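Local structure of uncharacterized protein (4OBI) at residues Ile49-Gly53 / Asp54-Val58. The protein is of unknown function but binds zinc through a NusG II-like (DUF1312) domain of a probably membrane-anchored protein. Sequence-based numbering, arbitrary orientation.
Sequences IEVDG and DRIRV
Glu50 pairs with Arg57 and Asp52 with Arg55 across a beta hairpin whose antiparallel strands, 49-52 and 55-58, are joined by a two-residue loop, Gly53-Asp54, forming a type II' turn from Asp52 to Arg55. Gly53 occupies the first corner of that turn, where its positive phi fits the II' geometry. The hydrogen bond from Glu50 N to Arg57 O is nearly straight (2.8 Å, 172°). By contrast, the bond closing the turn, Arg55 N to Asp52 O, is longer at 3.2 Å, and its donor stands above the carbonyl plane.

The tightly packed face carries Ile49, Val51, Ile56 and Val58. With CG1 of Ile56 anti to its backbone N (chi1 -172°), CD1 reaches across the strands to lie 3.7 Å from Ile49 CG2 and 3.8 Å from Val51 CG2. Phe26 of strand 21-28 and Ile91 of strand 89-95 cover this face, so the hairpin packs against the other sheet of the domain, and Val58 also touches Asp68, a zinc ligand.

The reverse face is polar and looser, with Asp52, Arg55 and Arg57 partly exposed, although Trp73 lies against it and makes a cation-pi contact with Arg55. Here each arginine runs beside its acid and points the same way. Arg57 brings NE and NH2 to the single oxygen OE1 of Glu50, with NE 2.7 Å from it, while OE2 is hydrogen-bonded to His34; both carboxylate oxygens are thereby engaged. The Asp52–Arg55 bridge is longer and its planes are 52° apart: Asp52 OD2 takes Arg55 NE on its anti side at 3.1 Å and Arg55 NH2 nearly along the C-O axis at 3.2 Å.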
ATOM      1  N   ILE A  49      -1.258   3.945  -4.663  1.00 22.91           N
ATOM      2  CA  ILE A  49      -1.880   3.529  -3.413  1.00 23.82           C
ATOM      3  C   ILE A  49      -3.197   4.297  -3.243  1.00 24.84           C
ATOM      4  O   ILE A  49      -3.284   5.499  -3.547  1.00 26.67           O
ATOM      5  CB  ILE A  49      -0.933   3.757  -2.202  1.00 24.30           C
ATOM      6  CG1 ILE A  49       0.191   2.704  -2.160  1.00 24.79           C
ATOM      7  CG2 ILE A  49      -1.686   3.697  -0.888  1.00 24.35           C
ATOM      8  CD1 ILE A  49       1.107   2.674  -3.353  1.00 25.77           C
ATOM      9  N   GLU A  50      -4.225   3.594  -2.778  1.00 23.42           N
ATOM     10  CA  GLU A  50      -5.503   4.217  -2.463  1.00 24.87           C
ATOM     11  C   GLU A  50      -5.870   3.885  -1.029  1.00 24.91           C
ATOM     12  O   GLU A  50      -5.944   2.720  -0.662  1.00 23.86           O
ATOM     13  CB  GLU A  50      -6.589   3.711  -3.400  1.00 25.72           C
ATOM     14  CG  GLU A  50      -7.914   4.448  -3.265  1.00 28.03           C
ATOM     15  CD  GLU A  50      -9.003   3.851  -4.131  1.00 29.93           C
ATOM     16  OE1 GLU A  50      -8.739   2.862  -4.835  1.00 29.09           O
ATOM     17  OE2 GLU A  50     -10.137   4.368  -4.104  1.00 32.72           O
ATOM     18  N   VAL A  51      -6.087   4.919  -0.226  1.00 25.56           N
ATOM     19  CA  VAL A  51      -6.584   4.757   1.123  1.00 26.52           C
ATOM     20  C   VAL A  51      -8.052   5.177   1.130  1.00 28.73           C
ATOM     21  O   VAL A  51      -8.400   6.232   0.620  1.00 30.50           O
ATOM     22  CB  VAL A  51      -5.792   5.606   2.130  1.00 28.27           C
ATOM     23  CG1 VAL A  51      -6.416   5.501   3.517  1.00 30.65           C
ATOM     24  CG2 VAL A  51      -4.326   5.187   2.139  1.00 27.59           C
ATOM     25  N   ASP A  52      -8.903   4.327   1.684  1.00 29.42           N
ATOM     26  CA  ASP A  52     -10.329   4.619   1.797  1.00 31.51           C
ATOM     27  C   ASP A  52     -10.759   4.373   3.239  1.00 32.43           C
ATOM     28  O   ASP A  52     -11.144   3.266   3.603  1.00 32.38           O
ATOM     29  CB  ASP A  52     -11.126   3.735   0.831  1.00 33.36           C
ATOM     30  CG  ASP A  52     -12.626   3.982   0.901  1.00 38.23           C
ATOM     31  OD1 ASP A  52     -13.048   5.152   1.037  1.00 39.10           O
ATOM     32  OD2 ASP A  52     -13.384   2.994   0.818  1.00 43.24           O
ATOM     33  N   GLY A  53     -10.687   5.417   4.058  1.00 33.46           N
ATOM     34  CA  GLY A  53     -10.974   5.288   5.481  1.00 34.52           C
ATOM     35  C   GLY A  53      -9.999   4.363   6.198  1.00 33.36           C
ATOM     36  O   GLY A  53      -8.856   4.728   6.455  1.00 32.88           O
ATOM     37  N   ASP A  54     -10.462   3.159   6.520  1.00 33.10           N
ATOM     38  CA  ASP A  54      -9.672   2.216   7.305  1.00 32.04           C
ATOM     39  C   ASP A  54      -9.110   1.074   6.466  1.00 29.01           C
ATOM     40  O   ASP A  54      -8.635   0.082   7.007  1.00 27.89           O
ATOM     41  CB  ASP A  54     -10.505   1.658   8.458  1.00 35.63           C
ATOM     42  CG  ASP A  54     -11.747   0.916   7.986  1.00 38.23           C
ATOM     43  OD1 ASP A  54     -11.947   0.751   6.762  1.00 37.08           O
ATOM     44  OD2 ASP A  54     -12.527   0.492   8.846  1.00 45.29           O
ATOM     45  N   ARG A  55      -9.151   1.216   5.144  1.00 27.73           N
ATOM     46  CA  ARG A  55      -8.623   0.186   4.259  1.00 25.00           C
ATOM     47  C   ARG A  55      -7.707   0.793   3.206  1.00 23.19           C
ATOM     48  O   ARG A  55      -7.782   1.980   2.892  1.00 23.38           O
ATOM     49  CB  ARG A  55      -9.750  -0.633   3.618  1.00 26.21           C
ATOM     50  CG  ARG A  55     -10.759   0.171   2.833  1.00 29.51           C
ATOM     51  CD  ARG A  55     -11.873  -0.722   2.313  1.00 32.54           C
ATOM     52  NE  ARG A  55     -12.699  -0.017   1.336  1.00 34.59           N
ATOM     53  CZ  ARG A  55     -13.468  -0.612   0.427  1.00 37.10           C
ATOM     54  NH1 ARG A  55     -13.535  -1.941   0.346  1.00 36.04           N
ATOM     55  NH2 ARG A  55     -14.180   0.134  -0.407  1.00 41.31           N
ATOM     56  N   ILE A  56      -6.831  -0.038   2.676  1.00 22.09           N
ATOM     57  CA  ILE A  56      -5.811   0.410   1.756  1.00 20.97           C
ATOM     58  C   ILE A  56      -5.576  -0.630   0.665  1.00 20.37           C
ATOM     59  O   ILE A  56      -5.691  -1.831   0.907  1.00 20.36           O
ATOM     60  CB  ILE A  56      -4.497   0.718   2.512  1.00 20.61           C
ATOM     61  CG1 ILE A  56      -3.477   1.379   1.582  1.00 21.12           C
ATOM     62  CG2 ILE A  56      -3.925  -0.532   3.164  1.00 20.08           C
ATOM     63  CD1 ILE A  56      -2.312   2.019   2.312  1.00 21.72           C
ATOM     64  N   ARG A  57      -5.267  -0.153  -0.535  1.00 20.56           N
ATOM     65  CA  ARG A  57      -4.910  -1.040  -1.646  1.00 19.20           C
ATOM     66  C   ARG A  57      -3.961  -0.361  -2.606  1.00 19.52           C
ATOM     67  O   ARG A  57      -3.723   0.843  -2.516  1.00 19.95           O
ATOM     68  CB  ARG A  57      -6.167  -1.474  -2.405  1.00 20.22           C
ATOM     69  CG  ARG A  57      -6.870  -0.359  -3.178  1.00 22.01           C
ATOM     70  CD  ARG A  57      -7.953  -0.903  -4.101  1.00 23.79           C
ATOM     71  NE  ARG A  57      -8.691   0.165  -4.767  1.00 25.84           N
ATOM     72  CZ  ARG A  57      -9.760  -0.024  -5.540  1.00 29.10           C
ATOM     73  NH1 ARG A  57     -10.216  -1.251  -5.774  1.00 29.31           N
ATOM     74  NH2 ARG A  57     -10.382   1.021  -6.082  1.00 30.70           N
ATOM     75  N   VAL A  58      -3.415  -1.158  -3.519  1.00 18.86           N
ATOM     76  CA  VAL A  58      -2.791  -0.632  -4.724  1.00 19.73           C
ATOM     77  C   VAL A  58      -3.876  -0.633  -5.796  1.00 21.16           C
ATOM     78  O   VAL A  58      -4.388  -1.688  -6.168  1.00 21.75           O
ATOM     79  CB  VAL A  58      -1.577  -1.467  -5.163  1.00 19.05           C
ATOM     80  CG1 VAL A  58      -1.003  -0.919  -6.465  1.00 19.42           C
ATOM     81  CG2 VAL A  58      -0.514  -1.476  -4.067  1.00 19.88           C
TER